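Local atomic coordinates of endo-1,3-beta-glucanase, family GH16 (Zobellia galactanivorans, PDB entry 4BPZ), a protein that probably hydrolyses internal beta-1,3-glucosidic bonds of glucans such as algal laminarin, this chain being the family GH16 catalytic domain. Residues V34-P37 / S41-N44; F160-L165 / Q171-T176; A197-L202 / V207-N212. The protein carries 1 engineered substitution. One frame throughout, in Å; residues are numbered along the deposited sequence.

Overall arrangement
From the N terminus, contact 1 comes first: Val34-Pro37 and Ser41-Asn44 close a short turn in the loop between strands 30-32 and 48-50. Contact 2 follows, as Phe160-Leu165 and Gln171-Thr176 close the hairpin of strands 155-163 and 170-178. Further along the chain, contact 3 closes the hairpin of strands 197-202 and 205-211. The three lie in series; none nests in or crosses another. Contacts 1 and 2 do not touch, with nearest atoms about 8 Å apart, yet both reach the glucose of chain B in the glycan cleft. Contacts 2 and 3 pack directly: Phe160 lies on Met198 and Leu210, and Tyr208 lies on Gly174. Contact 3 thus backs the hairpin that faces the sugar.

Contact 1: residues V34-P37 / S41-N44; sequences VIPP and SWHN. With BGC (beta-D-glucopyranose), chain C; GLC (alpha-D-glucopyranose), chain B; BGC (beta-D-glucopyranose), chain D.
Pro36 and Ser41 mark the closest backbone approach of two irregular loop segments, with their CA atoms 5.1 Å apart. No direct hydrogen bond joins Val34-Pro37 to Ser41-Asn44. The chain folds back on itself between strands 30-32 and 48-50. Between the two segments the links are packing and one bridging water.

Trp42 and Pro37 carry most of the packing. Pro37 CD sits over the face of the indole, 3.3 Å from the centroid of the Trp42 six-membered ring and 9° off its normal. This is a close CH-pi contact, and the two side chains cross at about a right angle. Pro36 CA approaches obliquely, 3.7 Å from Trp42 NE1. The indole N-H is used in the ring plane: Trp42 NE1 donates to a water at 2.9 Å, and the water donates to Val34 O at 2.9 Å. Tyr50 meets the indole edge-to-face. Trp42 O accepts a bond from Asn38.

Pro37 also reaches His43, its CG lying 3.2 Å from His43 NE2. His43 CG stands anti to the carbonyl carbon (chi1 -56°), which turns one imidazole face to C4 of the chain C glucose and C1 of the chain D glucose.

Asn44 grips the glycan with both ends of its amide. Asn44 OD1 accepts from O2 of the chain C glucose at 2.6 Å. Asn44 ND2 donates at 3.0 Å, and 164°, to O3 of the chain B glucose, the oxygen linking these two sugars. The same ND2 also bonds Glu46, which is likely to steady the amide. The chemistry implies a division of labour: apolar proline-tryptophan packing shapes the turn, while His43 and Asn44 present a flat ring and a paired donor and acceptor to the sugars.

Contact 2: residues F160-L165 / Q171-T176; sequences FHWSDL and QNLGGT. With GLC (alpha-D-glucopyranose), chain B.
Gln171 pairs with Trp162 through two backbone bonds, and Gln171 N to Trp162 O is the shorter at 2.7 Å. Gln171 CB lies over the indole face, 3.3 Å from the centroid of the Trp162 six-membered ring. Gln171 CG, anti to its carbonyl carbon (chi1 -48°), also lies along the indole, 3.5 Å from Trp162 CE2. Trp162 NE1 points to Asp164 OD1, bonding it at 2.9 Å close to the ring plane, and this fixes the rotation of the indole.

Asn172 turns to the other face of the hairpin, beside His161. Asn172 OD1 is 3.2 Å from His161 NE2, but the angle is too poor for a hydrogen bond. O2 of the chain B glucose sits over the centre of the imidazole.

Leu173 forms the second two-bond pair, with Phe160; Phe160 N reaches Leu173 O at 2.8 Å. Leu173 CD1 meets the edge of the indole, 3.8 Å from Trp162 CZ3. With an alanine at Trp162, Asp164 OD1 would probably lose the indole donor and a gap would open under Gln171 CB and beside Leu173 CD1. Gly175 bonds Ala158 through the backbone.

This is an antiparallel beta hairpin of the GH16 jelly-roll fold, with His161 facing the glycan cleft.

Contact 3: residues A197-L202 / V207-N212; sequences AMKVFL and VYELKN
Lys199 and Glu209, facing each other as a non-hydrogen-bonded pair, lie alongside: Lys199 CG stands beside the backbone N (chi1 -60°), Glu209 CG beside the carbonyl carbon (chi1 170°). Both chains then run extended in the same direction. They belong to an antiparallel beta hairpin with a classic beta bulge: Val207 and Tyr208 both face Val200. Val200 O takes two N-H groups there, Val207 N at 2.7 Å and Tyr208 N in a weak bond at 3.4 Å. Val200 N returns a bond to Tyr208 O at 2.9 Å. Further along, Met198 and Leu210 form a hydrogen-bonded pair, with Met198 N to Leu210 O nearly straight at 171°.

Met198, Val200, Tyr208 and Leu210 share the face that packs on strands 155-163 and 170-178. Val200 also packs on Phe160 and Ala158 of strand 155-163. At the bulge, Val207 CG2 packs against Leu202 CB at 4.1 Å.

Lys199 and Glu209 lie on the other face with Ala197, whose CB is 3.7 Å from Glu209 OE2. The charged ends of the pair stop short of a salt bridge, Lys199 NZ being 4.5 Å from Glu209 OE1. A water spans them, donating to Glu209 OE1 at 2.7 Å and accepting a weak bond from Lys199 NZ.

Contact 1: residues V34-P37 / S41-N44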
loop_
_atom_site.group_PDB
_atom_site.type_symbol
_atom_site.label_atom_id
_atom_site.label_comp_id
_atom_site.label_asym_id
_atom_site.label_seq_id
_atom_site.Cartn_x
_atom_site.Cartn_y
_atom_site.Cartn_z
ATOM N N VAL A 34 7.266 -1.786 11.903
ATOM C CA VAL A 34 8.575 -1.200 12.184
ATOM C C VAL A 34 9.711 -2.197 12.143
ATOM O O VAL A 34 10.870 -1.843 11.951
ATOM C CB VAL A 34 8.649 -0.401 13.529
ATOM C CG1 VAL A 34 7.482 0.593 13.613
ATOM C CG2 VAL A 34 8.636 -1.316 14.753
ATOM N N ILE A 35 9.406 -3.490 12.344
ATOM C CA ILE A 35 10.453 -4.542 12.378
ATOM C C ILE A 35 10.797 -4.905 10.917
ATOM O O ILE A 35 9.900 -5.334 10.173
ATOM C CB ILE A 35 9.967 -5.792 13.087
ATOM C CG1 ILE A 35 9.647 -5.492 14.571
ATOM C CG2 ILE A 35 11.027 -6.897 12.997
ATOM C CD1 ILE A 35 8.774 -6.609 15.179
ATOM N N PRO A 36 12.071 -4.791 10.492
ATOM C CA PRO A 36 12.359 -5.118 9.142
ATOM C C PRO A 36 12.246 -6.628 8.976
ATOM O O PRO A 36 12.684 -7.430 9.851
ATOM C CB PRO A 36 13.821 -4.701 8.952
ATOM C CG PRO A 36 14.174 -3.867 10.145
ATOM C CD PRO A 36 13.155 -4.160 11.227
ATOM N N PRO A 37 11.712 -7.104 7.832
ATOM C CA PRO A 37 11.435 -8.542 7.647
ATOM C C PRO A 37 12.660 -9.298 7.163
ATOM O O PRO A 37 12.597 -10.528 7.214
ATOM C CB PRO A 37 10.389 -8.599 6.536
ATOM C CG PRO A 37 10.617 -7.259 5.758
ATOM C CD PRO A 37 11.014 -6.267 6.823
ATOM N N SER A 41 16.600 -5.298 6.922
ATOM C CA SER A 41 16.142 -4.510 5.763
ATOM C C SER A 41 14.720 -4.879 5.363
ATOM O O SER A 41 14.225 -5.970 5.720
ATOM C CB SER A 41 17.089 -4.771 4.584
ATOM O OG SER A 41 18.448 -4.382 4.919
ATOM N N TRP A 42 14.138 -4.007 4.545
ATOM C CA TRP A 42 12.885 -4.319 3.834
ATOM C C TRP A 42 13.245 -5.040 2.556
ATOM O O TRP A 42 14.425 -5.339 2.297
ATOM C CB TRP A 42 12.055 -3.038 3.696
ATOM C CG TRP A 42 11.480 -2.703 5.057
ATOM C CD1 TRP A 42 12.060 -2.008 6.077
ATOM C CD2 TRP A 42 10.235 -3.232 5.561
ATOM N NE1 TRP A 42 11.246 -2.106 7.233
ATOM C CE2 TRP A 42 10.156 -2.850 6.920
ATOM C CE3 TRP A 42 9.240 -4.016 5.007
ATOM C CZ2 TRP A 42 9.065 -3.248 7.745
ATOM C CZ3 TRP A 42 8.147 -4.393 5.842
ATOM C CH2 TRP A 42 8.068 -4.010 7.171
ATOM N N HIS A 43 12.227 -5.395 1.789
ATOM C CA HIS A 43 12.377 -6.123 0.541
ATOM C C HIS A 43 12.729 -5.198 -0.593
ATOM O O HIS A 43 12.828 -3.979 -0.436
ATOM C CB HIS A 43 11.123 -6.918 0.279
ATOM C CG HIS A 43 10.779 -7.841 1.420
ATOM N ND1 HIS A 43 11.596 -8.883 1.776
ATOM C CD2 HIS A 43 9.700 -7.824 2.269
ATOM C CE1 HIS A 43 10.992 -9.547 2.814
ATOM N NE2 HIS A 43 9.819 -8.908 3.081
ATOM N N ASN A 44 12.876 -5.778 -1.802
ATOM C CA ASN A 44 13.045 -4.998 -3.002
ATOM C C ASN A 44 14.269 -4.097 -2.995
ATOM O O ASN A 44 14.263 -3.047 -3.692
ATOM C CB ASN A 44 11.767 -4.196 -3.339
ATOM C CG ASN A 44 10.533 -5.026 -3.273
ATOM O OD1 ASN A 44 10.468 -6.065 -3.943
ATOM N ND2 ASN A 44 9.550 -4.617 -2.492
HETATM C C2 BGC C . 8.359 -8.059 -2.411
HETATM C C3 BGC C . 8.374 -9.437 -1.826
HETATM C C4 BGC C . 7.695 -9.437 -0.405
HETATM C C5 BGC C . 6.280 -8.815 -0.503
HETATM C C6 BGC C . 5.601 -8.604 0.834
HETATM C C1 BGC C . 6.906 -7.517 -2.378
HETATM O O2 BGC C . 8.843 -8.125 -3.723
HETATM O O3 BGC C . 9.743 -9.804 -1.668
HETATM O O4 BGC C . 7.462 -10.744 0.108
HETATM O O5 BGC C . 6.437 -7.477 -1.053
HETATM O O6 BGC C . 6.268 -7.696 1.681
HETATM C C1 GLC B . 3.927 -4.891 -4.760
HETATM C C2 GLC B . 5.253 -5.696 -4.540
HETATM C C3 GLC B . 5.663 -5.484 -3.076
HETATM C C4 GLC B . 5.783 -4.055 -2.768
HETATM C C5 GLC B . 4.379 -3.518 -2.903
HETATM C C6 GLC B . 4.256 -2.040 -2.610
HETATM O O1 GLC B . 2.790 -5.537 -4.230
HETATM O O2 GLC B . 4.974 -7.037 -4.855
HETATM O O3 GLC B . 6.965 -6.170 -2.842
HETATM O O4 GLC B . 6.298 -3.877 -1.434
HETATM O O5 GLC B . 3.974 -3.688 -4.280
HETATM O O6 GLC B . 5.062 -1.254 -3.481
HETATM C C2 BGC D . 7.985 -12.434 1.721
HETATM C C3 BGC D . 9.134 -13.069 2.446
HETATM C C4 BGC D . 10.143 -13.674 1.453
HETATM C C5 BGC D . 10.517 -12.576 0.432
HETATM C C6 BGC D . 11.532 -13.109 -0.558
HETATM C C1 BGC D . 8.514 -11.386 0.770
HETATM O O2 BGC D . 7.088 -11.859 2.663
HETATM O O3 BGC D . 8.686 -14.137 3.230
HETATM O O4 BGC D . 11.294 -14.069 2.165
HETATM O O5 BGC D . 9.341 -12.030 -0.187
HETATM O O6 BGC D . 11.929 -12.007 -1.386
HETATM O O HOH W 1 12.093 -0.709 9.574
#

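Contact 2: residues F160-L165 / Q171-T176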
loop_
_atom_site.group_PDB
_atom_site.type_symbol
_atom_site.label_atom_id
_atom_site.label_comp_id
_atom_site.label_asym_id
_atom_site.label_seq_id
_atom_site.Cartn_x
_atom_site.Cartn_y
_atom_site.Cartn_z
ATOM N N PHE A 160 -0.959 -7.250 -9.810
ATOM C CA PHE A 160 -1.307 -8.389 -8.994
ATOM C C PHE A 160 -0.131 -9.312 -8.860
ATOM O O PHE A 160 0.571 -9.543 -9.868
ATOM C CB PHE A 160 -2.515 -9.130 -9.662
ATOM C CG PHE A 160 -3.748 -8.309 -9.774
ATOM C CD1 PHE A 160 -3.984 -7.410 -10.809
ATOM C CD2 PHE A 160 -4.741 -8.398 -8.738
ATOM C CE1 PHE A 160 -5.139 -6.633 -10.846
ATOM C CE2 PHE A 160 -5.873 -7.647 -8.807
ATOM C CZ PHE A 160 -6.099 -6.750 -9.838
ATOM N N HIS A 161 0.046 -9.854 -7.688
ATOM C CA HIS A 161 1.147 -10.815 -7.414
ATOM C C HIS A 161 0.572 -11.978 -6.658
ATOM O O HIS A 161 -0.046 -11.761 -5.580
ATOM C CB HIS A 161 2.258 -10.188 -6.585
ATOM C CG HIS A 161 2.881 -8.954 -7.145
ATOM N ND1 HIS A 161 2.347 -7.676 -7.109
ATOM C CD2 HIS A 161 3.994 -8.856 -7.925
ATOM C CE1 HIS A 161 3.182 -6.841 -7.758
ATOM N NE2 HIS A 161 4.162 -7.544 -8.227
ATOM N N TRP A 162 0.746 -13.206 -7.155
ATOM C CA TRP A 162 0.166 -14.344 -6.478
ATOM C C TRP A 162 0.789 -15.594 -6.981
ATOM O O TRP A 162 1.504 -15.610 -8.003
ATOM C CB TRP A 162 -1.337 -14.424 -6.632
ATOM C CG TRP A 162 -1.837 -14.907 -7.941
ATOM C CD1 TRP A 162 -2.331 -16.215 -8.189
ATOM C CD2 TRP A 162 -1.956 -14.185 -9.197
ATOM N NE1 TRP A 162 -2.779 -16.274 -9.461
ATOM C CE2 TRP A 162 -2.621 -15.081 -10.130
ATOM C CE3 TRP A 162 -1.619 -12.910 -9.599
ATOM C CZ2 TRP A 162 -2.820 -14.758 -11.470
ATOM C CZ3 TRP A 162 -1.835 -12.532 -10.924
ATOM C CH2 TRP A 162 -2.395 -13.504 -11.877
ATOM N N SER A 163 0.643 -16.681 -6.259
ATOM C CA SER A 163 0.859 -18.013 -6.832
ATOM C C SER A 163 -0.454 -18.755 -6.800
ATOM O O SER A 163 -1.271 -18.541 -5.896
ATOM C CB SER A 163 1.987 -18.796 -6.167
ATOM O OG SER A 163 1.840 -18.892 -4.780
ATOM N N ASP A 164 -0.716 -19.517 -7.851
ATOM C CA ASP A 164 -1.924 -20.326 -7.936
ATOM C C ASP A 164 -1.997 -21.284 -6.736
ATOM O O ASP A 164 -0.954 -21.778 -6.285
ATOM C CB ASP A 164 -1.981 -21.030 -9.273
ATOM C CG ASP A 164 -2.908 -20.299 -10.237
ATOM O OD1 ASP A 164 -3.187 -19.010 -10.256
ATOM O OD2 ASP A 164 -3.388 -21.117 -10.965
ATOM N N LEU A 165 -3.158 -21.565 -6.210
ATOM C CA LEU A 165 -3.253 -22.460 -5.046
ATOM C C LEU A 165 -2.779 -23.841 -5.349
ATOM O O LEU A 165 -2.327 -24.554 -4.468
ATOM C CB LEU A 165 -4.711 -22.520 -4.550
ATOM C CG LEU A 165 -4.956 -21.590 -3.360
ATOM C CD1 LEU A 165 -4.524 -20.350 -4.043
ATOM C CD2 LEU A 165 -6.372 -21.478 -2.853
ATOM N N GLN A 171 2.860 -15.604 -10.306
ATOM C CA GLN A 171 2.251 -14.799 -11.363
ATOM C C GLN A 171 2.373 -13.338 -10.965
ATOM O O GLN A 171 2.157 -12.996 -9.789
ATOM C CB GLN A 171 0.723 -15.086 -11.510
ATOM C CG GLN A 171 0.232 -16.556 -11.577
ATOM C CD GLN A 171 0.449 -17.086 -12.915
ATOM O OE1 GLN A 171 1.117 -18.077 -13.065
ATOM N NE2 GLN A 171 -0.103 -16.403 -13.925
ATOM N N ASN A 172 2.630 -12.481 -11.946
ATOM C CA ASN A 172 2.766 -11.022 -11.671
ATOM C C ASN A 172 2.351 -10.335 -12.898
ATOM O O ASN A 172 3.004 -10.475 -13.936
ATOM C CB ASN A 172 4.290 -10.824 -11.352
ATOM C CG ASN A 172 4.820 -9.411 -11.413
ATOM O OD1 ASN A 172 4.085 -8.460 -11.288
ATOM N ND2 ASN A 172 6.159 -9.294 -11.409
ATOM N N LEU A 173 1.283 -9.583 -12.873
ATOM C CA LEU A 173 0.818 -8.906 -14.088
ATOM C C LEU A 173 -0.000 -7.723 -13.721
ATOM O O LEU A 173 -0.467 -7.624 -12.591
ATOM C CB LEU A 173 0.132 -9.840 -15.114
ATOM C CG LEU A 173 -0.835 -10.810 -14.477
ATOM C CD1 LEU A 173 -2.041 -10.153 -13.941
ATOM C CD2 LEU A 173 -1.309 -11.788 -15.553
ATOM N N GLY A 174 -0.205 -6.827 -14.648
ATOM C CA GLY A 174 -1.002 -5.677 -14.422
ATOM C C GLY A 174 -0.888 -4.692 -15.537
ATOM O O GLY A 174 -0.579 -5.025 -16.664
ATOM N N GLY A 175 -1.168 -3.427 -15.210
ATOM C CA GLY A 175 -1.176 -2.357 -16.202
ATOM C C GLY A 175 -0.700 -1.059 -15.607
ATOM O O GLY A 175 -0.395 -0.942 -14.405
ATOM N N THR A 176 -0.680 -0.054 -16.446
ATOM C CA THR A 176 -0.332 1.314 -16.038
ATOM C C THR A 176 -1.299 2.282 -16.719
ATOM O O THR A 176 -1.985 1.925 -17.712
ATOM C CB THR A 176 1.100 1.793 -16.436
ATOM O OG1 THR A 176 1.144 1.791 -17.864
ATOM C CG2 THR A 176 2.103 0.909 -15.829
HETATM C C1 GLC B . 3.927 -4.891 -4.760
HETATM C C2 GLC B . 5.253 -5.696 -4.540
HETATM C C3 GLC B . 5.663 -5.484 -3.076
HETATM C C4 GLC B . 5.783 -4.055 -2.768
HETATM C C5 GLC B . 4.379 -3.518 -2.903
HETATM C C6 GLC B . 4.256 -2.040 -2.610
HETATM O O1 GLC B . 2.790 -5.537 -4.230
HETATM O O2 GLC B . 4.974 -7.037 -4.855
HETATM O O3 GLC B . 6.965 -6.170 -2.842
HETATM O O4 GLC B . 6.298 -3.877 -1.434
HETATM O O5 GLC B . 3.974 -3.688 -4.280
HETATM O O6 GLC B . 5.062 -1.254 -3.481
#

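Contact 3: residues A197-L202 / V207-N212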
loop_
_atom_site.group_PDB
_atom_site.type_symbol
_atom_site.label_atom_id
_atom_site.label_comp_id
_atom_site.label_asym_id
_atom_site.label_seq_id
_atom_site.Cartn_x
_atom_site.Cartn_y
_atom_site.Cartn_z
ATOM N N ALA A 197 -14.168 -10.977 -10.289
ATOM C CA ALA A 197 -13.047 -10.193 -10.871
ATOM C C ALA A 197 -12.532 -9.241 -9.855
ATOM O O ALA A 197 -13.198 -8.859 -8.859
ATOM C CB ALA A 197 -13.523 -9.395 -12.100
ATOM N N MET A 198 -11.310 -8.766 -10.129
ATOM C CA MET A 198 -10.715 -7.608 -9.425
ATOM C C MET A 198 -10.421 -6.530 -10.429
ATOM O O MET A 198 -9.730 -6.793 -11.425
ATOM C CB MET A 198 -9.472 -8.034 -8.748
ATOM C CG MET A 198 -9.780 -8.977 -7.606
ATOM S SD MET A 198 -8.498 -10.084 -7.202
ATOM C CE MET A 198 -8.271 -11.179 -8.627
ATOM N N LYS A 199 -10.937 -5.344 -10.173
ATOM C CA LYS A 199 -10.810 -4.219 -11.085
ATOM C C LYS A 199 -10.135 -3.079 -10.329
ATOM O O LYS A 199 -10.599 -2.726 -9.239
ATOM C CB LYS A 199 -12.162 -3.730 -11.549
ATOM C CG LYS A 199 -12.996 -4.774 -12.294
ATOM C CD LYS A 199 -14.384 -4.228 -12.607
ATOM C CE LYS A 199 -15.325 -5.238 -13.193
ATOM N NZ LYS A 199 -16.587 -4.612 -13.593
ATOM N N VAL A 200 -9.059 -2.518 -10.881
ATOM C CA VAL A 200 -8.365 -1.363 -10.265
ATOM C C VAL A 200 -8.564 -0.196 -11.165
ATOM O O VAL A 200 -8.347 -0.254 -12.387
ATOM C CB VAL A 200 -6.882 -1.660 -10.040
ATOM C CG1 VAL A 200 -6.169 -0.434 -9.532
ATOM C CG2 VAL A 200 -6.743 -2.859 -9.132
ATOM N N PHE A 201 -8.996 0.929 -10.566
ATOM C CA PHE A 201 -9.277 2.148 -11.300
ATOM C C PHE A 201 -8.437 3.301 -10.780
ATOM O O PHE A 201 -8.085 3.398 -9.593
ATOM C CB PHE A 201 -10.758 2.553 -11.039
ATOM C CG PHE A 201 -11.743 1.605 -11.650
ATOM C CD1 PHE A 201 -12.272 1.827 -12.917
ATOM C CD2 PHE A 201 -12.248 0.564 -10.870
ATOM C CE1 PHE A 201 -13.241 0.930 -13.438
ATOM C CE2 PHE A 201 -13.213 -0.308 -11.392
ATOM C CZ PHE A 201 -13.621 -0.144 -12.654
ATOM N N LEU A 202 -8.197 4.257 -11.687
ATOM C CA LEU A 202 -7.723 5.609 -11.373
ATOM C C LEU A 202 -8.863 6.505 -11.770
ATOM O O LEU A 202 -9.194 6.578 -12.976
ATOM C CB LEU A 202 -6.501 5.972 -12.185
ATOM C CG LEU A 202 -6.115 7.478 -12.061
ATOM C CD1 LEU A 202 -5.808 7.845 -10.645
ATOM C CD2 LEU A 202 -4.897 7.763 -12.957
ATOM N N VAL A 207 -7.444 0.576 -14.810
ATOM C CA VAL A 207 -6.023 0.318 -14.980
ATOM C C VAL A 207 -5.798 -1.133 -15.326
ATOM O O VAL A 207 -5.028 -1.460 -16.250
ATOM C CB VAL A 207 -5.226 0.748 -13.721
ATOM C CG1 VAL A 207 -3.772 0.631 -14.005
ATOM C CG2 VAL A 207 -5.576 2.179 -13.323
ATOM N N TYR A 208 -6.461 -2.022 -14.619
ATOM C CA TYR A 208 -6.355 -3.452 -14.940
ATOM C C TYR A 208 -7.560 -4.174 -14.314
ATOM O O TYR A 208 -8.009 -3.807 -13.223
ATOM C CB TYR A 208 -5.039 -4.069 -14.401
ATOM C CG TYR A 208 -4.635 -5.325 -15.125
ATOM C CD1 TYR A 208 -3.965 -5.260 -16.346
ATOM C CD2 TYR A 208 -4.943 -6.591 -14.622
ATOM C CE1 TYR A 208 -3.630 -6.413 -17.039
ATOM C CE2 TYR A 208 -4.604 -7.778 -15.276
ATOM C CZ TYR A 208 -3.896 -7.676 -16.513
ATOM O OH TYR A 208 -3.503 -8.784 -17.163
ATOM N N GLU A 209 -8.015 -5.211 -14.978
ATOM C CA GLU A 209 -8.953 -6.170 -14.434
ATOM C C GLU A 209 -8.452 -7.555 -14.600
ATOM O O GLU A 209 -8.141 -7.980 -15.723
ATOM C CB GLU A 209 -10.323 -5.996 -15.140
ATOM C CG GLU A 209 -11.312 -7.100 -14.833
ATOM C CD GLU A 209 -12.649 -6.864 -15.436
ATOM O OE1 GLU A 209 -12.941 -5.770 -15.947
ATOM O OE2 GLU A 209 -13.500 -7.789 -15.385
ATOM N N LEU A 210 -8.454 -8.296 -13.504
ATOM C CA LEU A 210 -8.040 -9.686 -13.448
ATOM C C LEU A 210 -9.193 -10.545 -13.081
ATOM O O LEU A 210 -9.861 -10.291 -12.060
ATOM C CB LEU A 210 -6.925 -9.840 -12.405
ATOM C CG LEU A 210 -6.434 -11.300 -12.234
ATOM C CD1 LEU A 210 -5.857 -11.915 -13.539
ATOM C CD2 LEU A 210 -5.396 -11.330 -11.124
ATOM N N LYS A 211 -9.510 -11.528 -13.895
ATOM C CA LYS A 211 -10.529 -12.515 -13.564
ATOM C C LYS A 211 -10.178 -13.265 -12.301
ATOM O O LYS A 211 -9.045 -13.679 -12.112
ATOM C CB LYS A 211 -10.656 -13.468 -14.770
ATOM C CG LYS A 211 -11.677 -14.531 -14.554
ATOM C CD LYS A 211 -11.711 -15.438 -15.789
ATOM C CE LYS A 211 -12.663 -16.572 -15.584
ATOM N NZ LYS A 211 -14.056 -16.047 -15.435
ATOM N N ASN A 212 -11.158 -13.422 -11.411
ATOM C CA ASN A 212 -10.963 -14.212 -10.205
ATOM C C ASN A 212 -11.323 -15.674 -10.397
ATOM O O ASN A 212 -12.036 -16.010 -11.343
ATOM C CB ASN A 212 -11.794 -13.568 -9.060
ATOM C CG ASN A 212 -11.298 -13.938 -7.665
ATOM O OD1 ASN A 212 -11.891 -13.385 -6.657
ATOM N ND2 ASN A 212 -10.296 -14.681 -7.521
HETATM O O HOH W 2 -15.065 -4.100 -16.443
#